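Local coordinates for protein beta-galactosidase (Geobacillus stearothermophilus, PDB 4OIF) that probably hydrolyses terminal non-reducing beta-D-galactose residues from beta-D-galactosides, as a zinc-containing, trimeric member of glycosyl hydrolase family 42, at residues L151-S156 against P248-T253. Numbering follows the deposited sequence.
Sequences LMWHVS and PHIPIT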
loop_
_atom_site.group_PDB
_atom_site.type_symbol
_atom_site.label_atom_id
_atom_site.label_comp_id
_atom_site.label_asym_id
_atom_site.label_seq_id
_atom_site.Cartn_x
_atom_site.Cartn_y
_atom_site.Cartn_z
ATOM N N LEU A 151 35.135 -7.272 -29.273
ATOM C CA LEU A 151 35.844 -7.617 -28.046
ATOM C C LEU A 151 35.195 -8.739 -27.252
ATOM O O LEU A 151 35.862 -9.654 -26.770
ATOM C CB LEU A 151 35.965 -6.398 -27.135
ATOM C CG LEU A 151 36.895 -6.653 -25.952
ATOM C CD1 LEU A 151 38.337 -6.714 -26.442
ATOM C CD2 LEU A 151 36.733 -5.603 -24.859
ATOM N N MET A 152 33.884 -8.653 -27.116
ATOM C CA MET A 152 33.150 -9.530 -26.219
ATOM C C MET A 152 31.670 -9.548 -26.603
ATOM O O MET A 152 31.163 -8.600 -27.206
ATOM C CB MET A 152 33.352 -9.062 -24.771
ATOM C CG MET A 152 32.742 -9.923 -23.670
ATOM S SD MET A 152 33.232 -9.304 -22.024
ATOM C CE MET A 152 32.847 -7.565 -22.185
ATOM N N TRP A 153 30.990 -10.639 -26.278
ATOM C CA TRP A 153 29.559 -10.717 -26.463
ATOM C C TRP A 153 28.851 -10.317 -25.166
ATOM O O TRP A 153 29.242 -10.741 -24.074
ATOM C CB TRP A 153 29.143 -12.122 -26.886
ATOM C CG TRP A 153 29.558 -12.500 -28.274
ATOM C CD1 TRP A 153 30.577 -13.329 -28.627
ATOM C CD2 TRP A 153 28.943 -12.077 -29.493
ATOM N NE1 TRP A 153 30.643 -13.445 -29.989
ATOM C CE2 TRP A 153 29.650 -12.684 -30.546
ATOM C CE3 TRP A 153 27.862 -11.241 -29.797
ATOM C CZ2 TRP A 153 29.318 -12.476 -31.882
ATOM C CZ3 TRP A 153 27.530 -11.040 -31.115
ATOM C CH2 TRP A 153 28.253 -11.654 -32.145
ATOM N N HIS A 154 27.808 -9.503 -25.316
ATOM C CA HIS A 154 26.949 -9.047 -24.230
ATOM C C HIS A 154 25.589 -9.714 -24.460
ATOM O O HIS A 154 24.734 -9.183 -25.157
ATOM C CB HIS A 154 26.894 -7.503 -24.249
ATOM C CG HIS A 154 25.969 -6.869 -23.249
ATOM N ND1 HIS A 154 24.629 -7.189 -23.145
ATOM C CD2 HIS A 154 26.175 -5.846 -22.382
ATOM C CE1 HIS A 154 24.067 -6.426 -22.222
ATOM N NE2 HIS A 154 24.981 -5.596 -21.751
ATOM N N VAL A 155 25.397 -10.907 -23.916
ATOM C CA VAL A 155 24.236 -11.689 -24.314
ATOM C C VAL A 155 22.970 -11.235 -23.604
ATOM O O VAL A 155 22.857 -11.320 -22.373
ATOM C CB VAL A 155 24.461 -13.180 -24.075
ATOM C CG1 VAL A 155 23.262 -13.988 -24.552
ATOM C CG2 VAL A 155 25.683 -13.611 -24.826
ATOM N N SER A 156 22.019 -10.766 -24.415
ATOM C CA SER A 156 20.763 -10.179 -23.947
ATOM C C SER A 156 21.031 -8.976 -23.058
ATOM O O SER A 156 22.040 -8.285 -23.216
ATOM C CB SER A 156 19.917 -11.204 -23.184
ATOM O OG SER A 156 18.590 -10.737 -23.053
ATOM N N PRO A 248 34.443 -18.717 -31.122
ATOM C CA PRO A 248 34.839 -19.399 -29.880
ATOM C C PRO A 248 35.891 -18.641 -29.082
ATOM O O PRO A 248 36.055 -18.889 -27.888
ATOM C CB PRO A 248 35.420 -20.721 -30.387
ATOM C CG PRO A 248 35.947 -20.382 -31.744
ATOM C CD PRO A 248 34.897 -19.460 -32.310
ATOM N N HIS A 249 36.601 -17.738 -29.746
ATOM C CA HIS A 249 37.677 -16.966 -29.156
ATOM C C HIS A 249 37.135 -15.675 -28.542
ATOM O O HIS A 249 37.873 -14.896 -27.929
ATOM C CB HIS A 249 38.726 -16.646 -30.225
ATOM C CG HIS A 249 38.190 -15.824 -31.360
ATOM N ND1 HIS A 249 37.126 -16.234 -32.139
ATOM C CD2 HIS A 249 38.565 -14.614 -31.842
ATOM C CE1 HIS A 249 36.866 -15.309 -33.046
ATOM N NE2 HIS A 249 37.728 -14.318 -32.891
ATOM N N ILE A 250 35.843 -15.428 -28.747
ATOM C CA ILE A 250 35.235 -14.223 -28.206
ATOM C C ILE A 250 34.540 -14.515 -26.879
ATOM O O ILE A 250 33.596 -15.301 -26.823
ATOM C CB ILE A 250 34.236 -13.596 -29.186
ATOM C CG1 ILE A 250 34.905 -13.378 -30.539
ATOM C CG2 ILE A 250 33.741 -12.255 -28.633
ATOM C CD1 ILE A 250 35.998 -12.310 -30.513
ATOM N N PRO A 251 35.010 -13.878 -25.798
ATOM C CA PRO A 251 34.419 -14.157 -24.485
ATOM C C PRO A 251 32.956 -13.705 -24.404
ATOM O O PRO A 251 32.559 -12.714 -25.002
ATOM C CB PRO A 251 35.306 -13.359 -23.518
ATOM C CG PRO A 251 35.881 -12.265 -24.351
ATOM C CD PRO A 251 36.048 -12.835 -25.736
ATOM N N ILE A 252 32.161 -14.457 -23.663
ATOM C CA ILE A 252 30.739 -14.193 -23.536
ATOM C C ILE A 252 30.397 -13.791 -22.112
ATOM O O ILE A 252 30.800 -14.476 -21.158
ATOM C CB ILE A 252 29.914 -15.438 -23.919
ATOM C CG1 ILE A 252 30.094 -15.771 -25.407
ATOM C CG2 ILE A 252 28.442 -15.238 -23.538
ATOM C CD1 ILE A 252 29.536 -17.151 -25.833
ATOM N N THR A 253 29.661 -12.691 -21.951
ATOM C CA THR A 253 29.120 -12.362 -20.629
ATOM C C THR A 253 27.665 -11.961 -20.718
ATOM O O THR A 253 27.134 -11.774 -21.808
ATOM C CB THR A 253 29.888 -11.225 -19.942
ATOM O OG1 THR A 253 29.495 -11.149 -18.563
ATOM C CG2 THR A 253 29.603 -9.895 -20.624
#
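Two neighbouring parallel strands of the TIM barrel, 150-154 and 252-259, pair here, with helix 218-246 packed over the face that carries Trp153 and Ile252; Val155, just past the strand, also touches this helix. Three backbone hydrogen bonds form the ladder: Trp153 N to Pro251 O, Thr253 N to Trp153 O and Val155 N to Thr253 O, each 2.9 Å and nearly straight. On the helix side, CD1 and NE1 of the Trp153 indole lie obliquely against Ile250, with CD1 3.3 Å from Ile250 CG2. Its NE1 is hydrogen-bonded to Thr247 OG1, which helps fix the ring from just after the helix. Losing the indole to an alanine here would probably open a gap beside Ile250 CG2 and leave Thr247 OG1 without its donor. Further along, Val155 CG2 meets Ile252 CG2 at 3.5 Å. Toward the barrel interior, in one of two modelled conformers, Met152 SD lies 3.9 Å from Thr253 CG2. Thr253 OG1 is hydrogen-bonded to Val280 O. Beyond them, the side chain of His154 is about 5 Å from that of Glu322, the predicted nucleophile; parallel strands whose C-terminal ends carry the catalytic residues are typical of (beta/alpha)8 glycosidases.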